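PDB 4U3V: polyketide synthase PksR from Bacillus subtilis, which takes part in intermediate steps of bacillaene antibiotic synthesis, this double-hotdog piece of the long polyketide synthase being its enoyl-isomerase domain. Local coordinates for residues Q32-Y37 / G92-L97; S82-I87 / A125-C130; K172-L177 / A186-P191; F231-I236 / S279-K284; C247-T252 / V265-E270. All coordinates share one frame; numbering follows the deposited sequence.

Contact 1: Q32-Y37 / G92-L97; sequences QDQFTY and GETIEL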
# COMPACT_ATOMS: atom_id res chain seq x y z
N GLN A 32 4.05 -9.75 -13.93
CA GLN A 32 2.76 -10.43 -13.85
C GLN A 32 2.67 -11.20 -12.58
O GLN A 32 3.69 -11.68 -12.04
CB GLN A 32 2.53 -11.37 -15.05
CG GLN A 32 3.63 -12.37 -15.28
CD GLN A 32 3.53 -13.02 -16.66
OE1 GLN A 32 2.67 -13.89 -16.87
NE2 GLN A 32 4.34 -12.54 -17.63
N ASP A 33 1.43 -11.38 -12.10
CA ASP A 33 1.21 -12.19 -10.91
C ASP A 33 -0.20 -12.81 -11.07
O ASP A 33 -0.97 -12.44 -11.97
CB ASP A 33 1.30 -11.31 -9.62
CG ASP A 33 1.60 -12.14 -8.33
OD1 ASP A 33 1.55 -13.39 -8.35
OD2 ASP A 33 1.89 -11.53 -7.27
N GLN A 34 -0.54 -13.74 -10.19
CA GLN A 34 -1.85 -14.41 -10.26
C GLN A 34 -2.31 -14.62 -8.83
O GLN A 34 -1.52 -14.95 -7.95
CB GLN A 34 -1.75 -15.81 -10.89
CG GLN A 34 -1.33 -15.86 -12.32
CD GLN A 34 -1.69 -17.21 -12.93
OE1 GLN A 34 -1.85 -18.20 -12.22
NE2 GLN A 34 -1.81 -17.23 -14.24
N PHE A 35 -3.62 -14.47 -8.63
CA PHE A 35 -4.19 -14.60 -7.27
C PHE A 35 -5.38 -15.54 -7.33
O PHE A 35 -6.25 -15.39 -8.19
CB PHE A 35 -4.65 -13.23 -6.75
CG PHE A 35 -3.52 -12.30 -6.51
CD1 PHE A 35 -2.82 -12.37 -5.32
CD2 PHE A 35 -3.06 -11.47 -7.53
CE1 PHE A 35 -1.71 -11.53 -5.09
CE2 PHE A 35 -1.95 -10.64 -7.30
CZ PHE A 35 -1.27 -10.69 -6.10
N THR A 36 -5.40 -16.51 -6.43
CA THR A 36 -6.46 -17.54 -6.48
C THR A 36 -7.41 -17.40 -5.27
O THR A 36 -7.05 -16.89 -4.21
CB THR A 36 -5.83 -18.94 -6.55
OG1 THR A 36 -6.84 -19.91 -6.85
CG2 THR A 36 -5.16 -19.29 -5.25
N TYR A 37 -8.65 -17.85 -5.43
CA TYR A 37 -9.68 -17.63 -4.41
C TYR A 37 -9.20 -18.09 -3.05
O TYR A 37 -9.44 -17.42 -2.04
CB TYR A 37 -10.96 -18.41 -4.78
CG TYR A 37 -12.11 -18.20 -3.83
CD1 TYR A 37 -12.87 -17.02 -3.87
CD2 TYR A 37 -12.54 -19.22 -2.97
CE1 TYR A 37 -13.96 -16.83 -3.04
CE2 TYR A 37 -13.60 -19.01 -2.10
CZ TYR A 37 -14.31 -17.83 -2.15
OH TYR A 37 -15.43 -17.64 -1.36
N GLY A 92 -13.35 -20.79 -6.92
CA GLY A 92 -12.75 -21.45 -8.08
C GLY A 92 -11.92 -20.62 -9.06
O GLY A 92 -11.32 -21.18 -9.97
N GLU A 93 -11.96 -19.30 -8.94
CA GLU A 93 -11.28 -18.42 -9.91
C GLU A 93 -9.80 -18.14 -9.58
O GLU A 93 -9.37 -18.13 -8.39
CB GLU A 93 -12.01 -17.07 -10.05
CG GLU A 93 -13.42 -17.21 -10.60
CD GLU A 93 -14.13 -15.89 -10.76
OE1 GLU A 93 -13.69 -14.87 -10.14
OE2 GLU A 93 -15.11 -15.86 -11.55
N THR A 94 -9.05 -17.89 -10.65
CA THR A 94 -7.69 -17.38 -10.53
C THR A 94 -7.59 -16.19 -11.44
O THR A 94 -7.93 -16.30 -12.62
CB THR A 94 -6.63 -18.45 -10.94
OG1 THR A 94 -6.68 -19.56 -10.02
CG2 THR A 94 -5.21 -17.85 -10.87
N ILE A 95 -7.25 -15.02 -10.88
CA ILE A 95 -7.14 -13.79 -11.67
C ILE A 95 -5.68 -13.46 -11.98
O ILE A 95 -4.87 -13.38 -11.08
CB ILE A 95 -7.68 -12.58 -10.89
CG1 ILE A 95 -9.12 -12.83 -10.42
CG2 ILE A 95 -7.52 -11.31 -11.71
CD1 ILE A 95 -9.99 -13.52 -11.44
N GLU A 96 -5.41 -13.16 -13.26
CA GLU A 96 -4.07 -12.77 -13.69
C GLU A 96 -4.02 -11.26 -13.68
O GLU A 96 -4.96 -10.60 -14.13
CB GLU A 96 -3.84 -13.24 -15.14
CG GLU A 96 -3.91 -14.73 -15.43
CD GLU A 96 -3.85 -15.00 -16.94
OE1 GLU A 96 -2.77 -14.84 -17.54
OE2 GLU A 96 -4.91 -15.26 -17.54
N LEU A 97 -2.91 -10.70 -13.19
CA LEU A 97 -2.60 -9.30 -13.31
C LEU A 97 -1.29 -9.09 -14.08
O LEU A 97 -0.37 -9.85 -13.95
CB LEU A 97 -2.43 -8.66 -11.93
CG LEU A 97 -3.73 -8.29 -11.23
CD1 LEU A 97 -4.37 -9.56 -10.70
CD2 LEU A 97 -3.43 -7.29 -10.12
O HOH W 1 -0.47 -12.99 -17.63

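Contact 2: S82-I87 / A125-C130; sequences SYISPI and AAIGQC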
# COMPACT_ATOMS: atom_id res chain seq x y z
N SER A 82 -3.71 5.61 -9.33
CA SER A 82 -5.14 5.72 -9.14
C SER A 82 -5.77 4.33 -9.29
O SER A 82 -5.37 3.59 -10.18
CB SER A 82 -5.68 6.69 -10.20
OG SER A 82 -7.05 6.56 -10.34
N TYR A 83 -6.68 3.96 -8.38
CA TYR A 83 -7.31 2.63 -8.37
C TYR A 83 -8.60 2.75 -9.15
O TYR A 83 -9.47 3.58 -8.82
CB TYR A 83 -7.60 2.13 -6.93
CG TYR A 83 -6.36 2.09 -6.04
CD1 TYR A 83 -5.08 2.02 -6.59
CD2 TYR A 83 -6.48 2.17 -4.65
CE1 TYR A 83 -3.94 2.04 -5.78
CE2 TYR A 83 -5.35 2.13 -3.84
CZ TYR A 83 -4.10 2.15 -4.40
OH TYR A 83 -2.99 2.15 -3.57
N ILE A 84 -8.70 1.99 -10.23
CA ILE A 84 -9.78 2.18 -11.19
C ILE A 84 -11.00 1.35 -10.81
O ILE A 84 -12.15 1.83 -10.81
CB ILE A 84 -9.27 1.84 -12.62
CG1 ILE A 84 -8.22 2.85 -13.03
CG2 ILE A 84 -10.44 1.85 -13.61
CD1 ILE A 84 -8.58 4.27 -12.66
N SER A 85 -10.76 0.08 -10.50
CA SER A 85 -11.84 -0.88 -10.37
C SER A 85 -11.41 -1.94 -9.36
O SER A 85 -10.29 -2.45 -9.44
CB SER A 85 -12.08 -1.54 -11.74
OG SER A 85 -12.78 -2.76 -11.60
N PRO A 86 -12.27 -2.25 -8.38
CA PRO A 86 -11.89 -3.33 -7.47
C PRO A 86 -11.92 -4.67 -8.21
O PRO A 86 -12.70 -4.84 -9.16
CB PRO A 86 -12.98 -3.31 -6.40
CG PRO A 86 -14.13 -2.57 -7.02
CD PRO A 86 -13.57 -1.63 -8.04
N ILE A 87 -11.07 -5.59 -7.79
CA ILE A 87 -11.07 -6.92 -8.35
C ILE A 87 -11.68 -7.89 -7.38
O ILE A 87 -11.10 -8.17 -6.33
CB ILE A 87 -9.66 -7.38 -8.69
CG1 ILE A 87 -9.02 -6.41 -9.69
CG2 ILE A 87 -9.66 -8.80 -9.20
CD1 ILE A 87 -7.60 -6.81 -10.04
N ALA A 125 -7.14 -2.23 -13.70
CA ALA A 125 -7.33 -2.23 -12.26
C ALA A 125 -6.78 -0.92 -11.67
O ALA A 125 -7.35 -0.38 -10.70
CB ALA A 125 -6.60 -3.41 -11.63
N ALA A 126 -5.65 -0.48 -12.21
CA ALA A 126 -4.96 0.75 -11.70
C ALA A 126 -4.15 1.41 -12.79
O ALA A 126 -3.72 0.75 -13.72
CB ALA A 126 -4.05 0.41 -10.50
N ILE A 127 -3.88 2.71 -12.64
CA ILE A 127 -3.06 3.43 -13.59
C ILE A 127 -2.18 4.36 -12.79
O ILE A 127 -2.56 4.79 -11.70
CB ILE A 127 -3.94 4.24 -14.57
CG1 ILE A 127 -4.82 5.23 -13.82
CG2 ILE A 127 -4.79 3.30 -15.41
CD1 ILE A 127 -4.84 6.64 -14.39
N GLY A 128 -0.94 4.49 -13.25
CA GLY A 128 0.01 5.46 -12.66
C GLY A 128 1.11 5.87 -13.61
O GLY A 128 1.04 5.60 -14.83
N GLN A 129 2.18 6.43 -13.05
CA GLN A 129 3.36 6.80 -13.81
C GLN A 129 4.57 6.37 -13.03
O GLN A 129 4.51 6.23 -11.81
CB GLN A 129 3.40 8.32 -14.00
CG GLN A 129 2.26 8.84 -14.87
CD GLN A 129 2.24 10.35 -14.94
OE1 GLN A 129 3.23 11.01 -14.65
NE2 GLN A 129 1.09 10.90 -15.28
N CYS A 130 5.67 6.11 -13.71
CA CYS A 130 6.91 5.95 -12.97
C CYS A 130 8.02 6.75 -13.59
O CYS A 130 7.91 7.16 -14.74
CB CYS A 130 7.31 4.49 -12.77
SG CYS A 130 7.62 3.56 -14.31

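Contact 3: K172-L177 / A186-P191; sequences KTITHL and AKIRLP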
# COMPACT_ATOMS: atom_id res chain seq x y z
N LYS A 172 -2.35 -8.73 9.59
CA LYS A 172 -2.29 -8.15 10.95
C LYS A 172 -0.84 -7.92 11.39
O LYS A 172 -0.29 -8.67 12.20
CB LYS A 172 -3.02 -9.05 11.94
CG LYS A 172 -4.49 -9.22 11.58
CD LYS A 172 -5.32 -9.83 12.69
CE LYS A 172 -6.79 -9.78 12.31
NZ LYS A 172 -7.65 -10.60 13.20
N THR A 173 -0.23 -6.87 10.87
CA THR A 173 1.19 -6.62 11.01
C THR A 173 1.51 -5.62 12.11
O THR A 173 2.68 -5.38 12.42
CB THR A 173 1.75 -6.05 9.71
OG1 THR A 173 1.01 -4.87 9.38
CG2 THR A 173 1.58 -7.04 8.57
N ILE A 174 0.49 -4.98 12.67
CA ILE A 174 0.77 -3.82 13.53
C ILE A 174 1.01 -4.32 14.96
O ILE A 174 0.21 -5.09 15.48
CB ILE A 174 -0.42 -2.88 13.56
CG1 ILE A 174 -0.54 -2.22 12.18
CG2 ILE A 174 -0.27 -1.82 14.67
CD1 ILE A 174 -1.84 -1.49 11.97
N THR A 175 2.10 -3.88 15.58
CA THR A 175 2.37 -4.25 16.99
C THR A 175 2.18 -3.12 17.99
O THR A 175 1.90 -3.38 19.18
CB THR A 175 3.79 -4.84 17.15
OG1 THR A 175 4.77 -3.84 16.80
CG2 THR A 175 3.95 -6.04 16.23
N HIS A 176 2.41 -1.89 17.56
CA HIS A 176 2.22 -0.74 18.46
C HIS A 176 1.64 0.42 17.70
O HIS A 176 2.00 0.63 16.54
CB HIS A 176 3.55 -0.30 19.05
CG HIS A 176 4.30 -1.39 19.78
ND1 HIS A 176 4.99 -2.35 19.13
CD2 HIS A 176 4.51 -1.61 21.14
CE1 HIS A 176 5.58 -3.17 20.03
NE2 HIS A 176 5.29 -2.71 21.26
N LEU A 177 0.82 1.23 18.37
CA LEU A 177 0.28 2.49 17.80
C LEU A 177 0.39 3.62 18.82
O LEU A 177 -0.00 3.45 19.97
CB LEU A 177 -1.19 2.31 17.50
CG LEU A 177 -1.46 1.31 16.36
CD1 LEU A 177 -2.94 1.06 16.29
CD2 LEU A 177 -0.98 1.94 15.06
N ALA A 186 3.06 3.96 13.90
CA ALA A 186 2.78 2.54 14.03
C ALA A 186 4.12 1.79 13.97
O ALA A 186 4.98 2.09 13.12
CB ALA A 186 1.88 2.06 12.89
N LYS A 187 4.30 0.84 14.87
CA LYS A 187 5.37 -0.15 14.66
C LYS A 187 4.77 -1.39 14.03
O LYS A 187 3.73 -1.88 14.48
CB LYS A 187 6.04 -0.51 15.99
CG LYS A 187 7.38 -1.21 15.78
CD LYS A 187 8.01 -1.63 17.09
CE LYS A 187 9.44 -2.08 16.88
NZ LYS A 187 9.96 -2.52 18.21
N ILE A 188 5.40 -1.88 12.96
CA ILE A 188 4.93 -3.07 12.30
C ILE A 188 5.96 -4.18 12.25
O ILE A 188 7.15 -3.94 12.40
CB ILE A 188 4.37 -2.76 10.89
CG1 ILE A 188 5.49 -2.45 9.89
CG2 ILE A 188 3.39 -1.58 10.99
CD1 ILE A 188 4.96 -2.02 8.51
N ARG A 189 5.49 -5.39 12.01
CA ARG A 189 6.37 -6.51 11.72
C ARG A 189 6.03 -7.09 10.35
O ARG A 189 4.91 -7.57 10.14
CB ARG A 189 6.24 -7.56 12.84
CG ARG A 189 6.84 -8.91 12.52
CD ARG A 189 7.90 -9.30 13.55
NE ARG A 189 8.98 -10.04 12.90
CZ ARG A 189 10.26 -9.68 12.93
NH1 ARG A 189 10.65 -8.63 13.63
NH2 ARG A 189 11.16 -10.41 12.28
N LEU A 190 6.97 -6.98 9.41
CA LEU A 190 6.85 -7.61 8.10
C LEU A 190 7.54 -8.97 8.10
O LEU A 190 8.67 -9.10 8.59
CB LEU A 190 7.49 -6.71 7.05
CG LEU A 190 6.81 -5.36 6.88
CD1 LEU A 190 7.57 -4.54 5.86
CD2 LEU A 190 5.34 -5.56 6.50
N PRO A 191 6.90 -9.97 7.47
CA PRO A 191 7.32 -11.37 7.61
C PRO A 191 8.47 -11.77 6.69
O PRO A 191 9.20 -10.90 6.19
CB PRO A 191 6.05 -12.16 7.27
CG PRO A 191 5.22 -11.24 6.43
CD PRO A 191 5.75 -9.83 6.56
O HOH W 2 7.29 -4.75 15.55

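Contact 4: F231-I236 / S279-K284; sequences FGINDI and SGYSLK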
# COMPACT_ATOMS: atom_id res chain seq x y z
N PHE A 231 -8.09 4.99 -2.50
CA PHE A 231 -8.45 5.57 -3.80
C PHE A 231 -7.18 5.65 -4.68
O PHE A 231 -7.22 5.55 -5.91
CB PHE A 231 -8.99 6.98 -3.51
CG PHE A 231 -9.42 7.74 -4.73
CD1 PHE A 231 -10.74 7.66 -5.18
CD2 PHE A 231 -8.56 8.63 -5.35
CE1 PHE A 231 -11.16 8.41 -6.27
CE2 PHE A 231 -8.97 9.37 -6.45
CZ PHE A 231 -10.27 9.26 -6.92
N GLY A 232 -6.02 5.79 -4.06
CA GLY A 232 -4.77 5.81 -4.79
C GLY A 232 -3.74 6.56 -3.98
O GLY A 232 -3.94 6.77 -2.78
N ILE A 233 -2.56 6.72 -4.57
CA ILE A 233 -1.38 7.30 -3.91
C ILE A 233 -0.73 8.32 -4.87
O ILE A 233 -0.31 7.97 -5.97
CB ILE A 233 -0.36 6.21 -3.51
CG1 ILE A 233 -1.05 5.09 -2.73
CG2 ILE A 233 0.84 6.85 -2.77
CD1 ILE A 233 -0.13 3.92 -2.37
N ASN A 234 -0.62 9.58 -4.47
CA ASN A 234 -0.06 10.62 -5.35
C ASN A 234 1.43 10.47 -5.71
O ASN A 234 1.85 10.78 -6.85
CB ASN A 234 -0.30 12.02 -4.76
CG ASN A 234 -1.76 12.43 -4.79
OD1 ASN A 234 -2.57 11.87 -5.53
ND2 ASN A 234 -2.11 13.45 -4.00
N ASP A 235 2.21 9.94 -4.77
CA ASP A 235 3.65 9.74 -4.97
C ASP A 235 4.20 8.65 -4.07
O ASP A 235 3.94 8.61 -2.86
CB ASP A 235 4.42 11.06 -4.78
CG ASP A 235 5.83 11.01 -5.36
OD1 ASP A 235 5.98 10.90 -6.60
OD2 ASP A 235 6.80 11.08 -4.58
N ILE A 236 5.07 7.80 -4.62
CA ILE A 236 5.84 6.91 -3.80
C ILE A 236 7.30 7.09 -4.17
O ILE A 236 7.61 7.13 -5.35
CB ILE A 236 5.47 5.43 -4.08
CG1 ILE A 236 3.94 5.27 -4.10
CG2 ILE A 236 6.20 4.51 -3.08
CD1 ILE A 236 3.46 3.84 -4.34
N SER A 279 3.33 9.92 -0.43
CA SER A 279 2.72 11.23 -0.26
C SER A 279 1.35 11.25 -0.94
O SER A 279 1.13 10.61 -1.99
CB SER A 279 3.69 12.32 -0.77
OG SER A 279 3.25 12.88 -1.98
N GLY A 280 0.35 11.87 -0.30
CA GLY A 280 -1.00 11.85 -0.85
C GLY A 280 -1.56 10.45 -0.99
O GLY A 280 -2.16 10.10 -2.02
N TYR A 281 -1.39 9.66 0.07
CA TYR A 281 -2.11 8.41 0.22
C TYR A 281 -3.57 8.73 0.49
O TYR A 281 -3.92 9.32 1.54
CB TYR A 281 -1.46 7.68 1.40
CG TYR A 281 -1.75 6.21 1.53
CD1 TYR A 281 -0.67 5.27 1.44
CD2 TYR A 281 -3.00 5.75 1.87
CE1 TYR A 281 -0.91 3.91 1.59
CE2 TYR A 281 -3.24 4.37 2.01
CZ TYR A 281 -2.18 3.48 1.90
OH TYR A 281 -2.40 2.11 2.03
N SER A 282 -4.46 8.32 -0.43
CA SER A 282 -5.83 8.87 -0.50
C SER A 282 -6.85 7.84 -0.05
O SER A 282 -6.85 6.71 -0.58
CB SER A 282 -6.16 9.20 -1.99
OG SER A 282 -5.35 10.28 -2.43
N LEU A 283 -7.76 8.27 0.84
CA LEU A 283 -8.94 7.52 1.22
C LEU A 283 -10.18 8.34 0.85
O LEU A 283 -10.27 9.54 1.12
CB LEU A 283 -8.95 7.22 2.72
CG LEU A 283 -8.17 5.99 3.21
CD1 LEU A 283 -6.69 6.17 2.96
CD2 LEU A 283 -8.44 5.77 4.68
N LYS A 284 -11.17 7.65 0.32
CA LYS A 284 -12.49 8.24 0.11
C LYS A 284 -13.41 7.95 1.29
O LYS A 284 -13.52 6.80 1.73
CB LYS A 284 -13.09 7.64 -1.18
CG LYS A 284 -14.48 8.14 -1.50
CD LYS A 284 -14.97 7.59 -2.83
CE LYS A 284 -16.46 7.83 -3.03
NZ LYS A 284 -16.75 9.19 -3.56
O HOH W 3 -4.95 4.66 -1.19

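Contact 5: C247-T252 / V265-E270; sequences CWLLIT and VDVINE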
# COMPACT_ATOMS: atom_id res chain seq x y z
N CYS A 247 9.73 -2.25 11.47
CA CYS A 247 9.90 -0.89 11.08
C CYS A 247 8.70 -0.07 11.53
O CYS A 247 7.78 -0.60 12.18
CB CYS A 247 10.08 -0.78 9.56
SG CYS A 247 8.70 -1.43 8.61
N TRP A 248 8.82 1.23 11.36
CA TRP A 248 7.82 2.18 11.85
C TRP A 248 7.19 2.92 10.69
O TRP A 248 7.80 3.10 9.65
CB TRP A 248 8.50 3.20 12.76
CG TRP A 248 9.07 2.60 14.01
CD1 TRP A 248 10.32 1.98 14.16
CD2 TRP A 248 8.46 2.56 15.33
NE1 TRP A 248 10.49 1.54 15.45
CE2 TRP A 248 9.42 1.86 16.21
CE3 TRP A 248 7.24 2.94 15.86
CZ2 TRP A 248 9.17 1.65 17.56
CZ3 TRP A 248 7.02 2.78 17.24
CH2 TRP A 248 7.97 2.14 18.07
N LEU A 249 5.92 3.30 10.87
CA LEU A 249 5.24 4.17 9.86
C LEU A 249 4.84 5.44 10.63
O LEU A 249 4.13 5.33 11.63
CB LEU A 249 3.97 3.48 9.33
CG LEU A 249 4.09 2.06 8.81
CD1 LEU A 249 2.70 1.54 8.38
CD2 LEU A 249 5.04 2.13 7.63
N LEU A 250 5.21 6.61 10.11
CA LEU A 250 4.79 7.86 10.71
C LEU A 250 3.85 8.49 9.69
O LEU A 250 4.24 8.80 8.55
CB LEU A 250 6.03 8.75 10.96
CG LEU A 250 5.72 10.19 11.40
CD1 LEU A 250 4.75 10.20 12.57
CD2 LEU A 250 7.01 10.91 11.75
N ILE A 251 2.59 8.64 10.09
CA ILE A 251 1.53 8.99 9.13
C ILE A 251 0.89 10.30 9.57
O ILE A 251 0.57 10.47 10.73
CB ILE A 251 0.47 7.88 9.17
CG1 ILE A 251 1.18 6.59 8.68
CG2 ILE A 251 -0.77 8.29 8.36
CD1 ILE A 251 0.35 5.34 8.82
N THR A 252 0.82 11.26 8.66
CA THR A 252 0.28 12.58 8.96
C THR A 252 -0.89 12.92 8.03
O THR A 252 -0.78 12.75 6.83
CB THR A 252 1.39 13.63 8.82
OG1 THR A 252 2.38 13.31 9.82
CG2 THR A 252 0.85 15.01 9.12
N VAL A 265 3.07 9.44 4.41
CA VAL A 265 3.50 8.28 5.18
C VAL A 265 5.00 8.13 5.02
O VAL A 265 5.49 7.97 3.89
CB VAL A 265 2.87 6.97 4.64
CG1 VAL A 265 3.35 5.80 5.50
CG2 VAL A 265 1.35 7.06 4.66
N ASP A 266 5.73 8.20 6.13
CA ASP A 266 7.18 7.87 6.12
C ASP A 266 7.43 6.53 6.80
O ASP A 266 7.02 6.26 7.92
CB ASP A 266 8.01 8.95 6.83
CG ASP A 266 8.11 10.25 6.03
OD1 ASP A 266 8.18 10.22 4.79
OD2 ASP A 266 8.23 11.32 6.67
N VAL A 267 8.16 5.66 6.09
CA VAL A 267 8.54 4.39 6.66
C VAL A 267 9.98 4.54 7.18
O VAL A 267 10.81 5.05 6.44
CB VAL A 267 8.59 3.29 5.57
CG1 VAL A 267 8.88 1.98 6.25
CG2 VAL A 267 7.23 3.23 4.84
N ILE A 268 10.20 4.15 8.43
CA ILE A 268 11.48 4.42 9.13
C ILE A 268 12.06 3.11 9.65
O ILE A 268 11.33 2.24 10.13
CB ILE A 268 11.24 5.40 10.29
CG1 ILE A 268 10.43 6.60 9.79
CG2 ILE A 268 12.55 5.81 10.97
CD1 ILE A 268 9.41 7.10 10.80
N ASN A 269 13.38 2.93 9.52
CA ASN A 269 14.00 1.72 10.03
C ASN A 269 14.34 1.83 11.52
O ASN A 269 13.97 2.82 12.17
CB ASN A 269 15.25 1.35 9.21
CG ASN A 269 16.31 2.43 9.25
OD1 ASN A 269 16.30 3.30 10.14
ND2 ASN A 269 17.23 2.39 8.30
N GLU A 270 14.96 0.79 12.07
CA GLU A 270 15.24 0.78 13.50
C GLU A 270 16.51 1.56 13.83
O GLU A 270 17.00 1.53 14.96
CB GLU A 270 15.26 -0.64 14.05
CG GLU A 270 13.86 -1.22 14.23
CD GLU A 270 13.79 -2.33 15.27
OE1 GLU A 270 14.37 -3.41 15.02
OE2 GLU A 270 13.13 -2.14 16.31

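Contact 1: Q32-Y37 / G92-L97
Phe35 and Leu97 meet on the tightly packed face of two antiparallel strands, where CD1 of Leu97 arrives at the edge of the Phe35 ring, near its plane, 3.9 Å from CD2. The two side chains cross at about a right angle. Phe35 leaves the strand on this inner face; CG anti to the carbonyl carbon (chi1 -67°) puts CD2 beside Leu97, and the ring is stacked on His199 and backed by Thr57 of helix 56-69; Leu97 rests on Tyr58 and Leu61 of the same helix. The pairing is that of an edge strand, 32-36, laid along strand 94-97 in the N-terminal hotdog, whose sheet wraps a long helix. Four backbone bonds hold the register, among them Leu97 N to Asp33 O at 2.9 Å, and Tyr37 N extends the ladder to Glu93 O beyond the strand ends. The other face is looser, polar and turned to solvent, with Gln34 and Thr94 exposed. There Gln34 runs beside Glu96, pointing the same way, with NE2 3.5 Å from Glu96 CG and amide and carboxylate planes 67° apart. Thr36 OG1 shares a hydrogen bond of 3.2 Å with Thr94 OG1. A water donates to Glu96 OE1 at 3.0 Å and only weakly to Gln32 OE1, while Glu96 OE2 forms a salt bridge with Arg115.

Contact 2: S82-I87 / A125-C130
Ser82 and Ile127 form an antiparallel hydrogen-bonded pair: Ser82 N reaches Ile127 O at 2.8 Å, nearly along the C=O axis, and Ile127 N returns a bond to Ser82 O at 3.0 Å. Beyond the adjoining Tyr83-Ala126 pair, segment 82-87 leaves the strand, and Ala125 O becomes the shared acceptor. Ile84 N donates to it at 2.8 Å from above the carbonyl plane, whereas the bond from Ser85 N is long and weak at 3.4 Å. Ala125 and Ala126 both face Ile112 on the next strand, a classic beta bulge at the corner where the chain turns.

Among the side chains, Ile84 crosses Ile127 at about a right angle, its CD1 4.1 Å from Ile127 CG1. CG1 of Ile127 sits between the backbone N and carbonyl carbon (chi1 58°), a rotation that also brings it to 4.0 Å from Ser82 CB. Past the end of the ladder, Ile87 CD1 meets Ala125 CB at 3.9 Å. The small alanines pack with Ile87 against Tyr58 of helix 56-69, the long helix of the N-terminal hotdog. Strand 108-116 continues the sheet beyond 125-130, and Tyr83 pairs through its backbone with Phe231 of strand 230-239, the junction with the C-terminal hotdog.

Contact 3: K172-L177 / A186-P191
Thr175 and His176 converge on Lys187 through complementary rotations. OG1 of Thr175 is tucked between its backbone N and carbonyl carbon (chi1 63°), which turns it toward the neighbouring strand, while Lys187 carries CG anti to N (chi1 -164°) and then runs fully extended. The lysine thus lies beside the His176 ring, pointing the same way, with its CD 3.7 Å from His176 ND1, and Thr175 OG1 approaches Lys187 CB to 3.7 Å. Within the bulge, Thr175 OG1 and His176 ND1 share a hydrogen bond of 2.8 Å.

Both Thr175 and His176 face Lys187, the defining feature of a classic beta bulge, here in the hairpin of strands 174-180 and 183-190 in the C-terminal hotdog. Lys187 O takes a bond of 2.8 Å from Thr175 N and a weak one from His176 N, and Lys187 N donates to His176 O. Before the bulge, Arg189 N binds Thr173 O at 2.8 Å, in the carbonyl plane. The other face of the hairpin is apolar: Leu177 CD2 touches Ala186 CB at 3.6 Å, and Ile174 CG1 meets Ile188 CG2, with Ile174 also resting on Leu213 of helix 205-219.

Chemically, the hairpin has two unlike faces. The threonine-histidine bond would restrain the imidazole's rotation, and the aliphatic shaft of Lys187 packs beside it while its NZ extends to a weak, long ion pair with Glu270.

Contact 4: F231-I236 / S279-K284
Ile233 lies over one face of the Tyr281 ring, its CG1 above the ring and its CD1 4.0 Å from CE1, the two side chains side by side and pointing the same way. On the opposite face of the strand pair, Ser282 CB packs 3.4 Å from Gly232 O and 3.9 Å from Phe231 CB. Gly280 O is gripped twice: Asn234 N, at 2.9 Å, and Ser282 OG, at 3.2 Å, reach it from opposite faces of its carbonyl plane. These bonds belong to paired irregularities in the antiparallel strands of the C-terminal hotdog. Asn234 and Asp235 both face Ser279, a classic bulge where the chain turns a corner, while Gly280 and Tyr281 form a G1 bulge against Phe263, with Gly280 at positive phi. A water bridges Gly232 O and Ser282 O, donating to both. Farther out, the Tyr281 hydroxyl is hydrogen-bonded to Thr208 O, its ring packs on Ala211 and Ile215 of helix 205-219, and Asp264 OD1 receives Gly280 N.

Contact 5: C247-T252 / V265-E270
The indole of Trp248 has Ile268 O at its edge, near the ring plane, 4.2 Å from CD1. The side chain leaves on the face that carries Leu250 and Ile268, and with CG beside the backbone N (chi1 -65°) CD1 comes near Ile268 O. Beyond the pair, Lys187 of the adjoining strand and Ile142 and Lys146 of helix 142-147 pack on the Trp248 side chain. On this same face Ile268 reaches diagonally across to the other strand, its CD1 3.8 Å from Leu250 CB.

The two strands form an antiparallel hairpin in the sheet of the C-terminal hotdog. Trp248 N bonds to Ile268 O at 3.0 Å in the carbonyl plane, and Ile268 N answers to Trp248 O; Leu250 and Asp266 repeat the reciprocal pair, with Leu250 N 2.9 Å from Asp266 O.

The other face is made of branched aliphatics set side by side and pointing the same way. Leu249 CD2 lies 3.7 Å from Val267 CG2, and Ile251 CG1 is 3.9 Å from Val265 CG1. At the start of strand 247-257, Cys247 SG meets Val267 CG1 at 4.2 Å. Helix 205-219 covers this layer, with Ser210 against Leu249 and Met207 against Val267.

The chemistry is thus largely apolar on both faces, with the main-chain groups paired between them. The exception is Asp266, whose carboxylate forms a salt bridge with Lys138, so a charged pair stands on the same face as Trp248, Leu250 and Ile268.

Overall arrangement
From the N terminus, strand 31-36 opens contact 1, closed by strand 94-102 after helix 56-69 and strand 75-83 have passed. Contact 2 opens inside that loop, at 82-87, and closes beyond it at 125-130, so the two cross; Ile95 and Leu97 touch Ile87 where they meet. Both lie in the N-terminal hotdog. Contact 3 then closes a short hairpin in the C-terminal hotdog. Contact 4 spans 231-284 and encloses the hairpin of contact 5. Strands 183-190 and 247-257 join contacts 3 and 5, Tyr281 touches Val265 between 4 and 5, and strands 75-83 and 230-239 link contacts 2 and 4 across the two hotdogs.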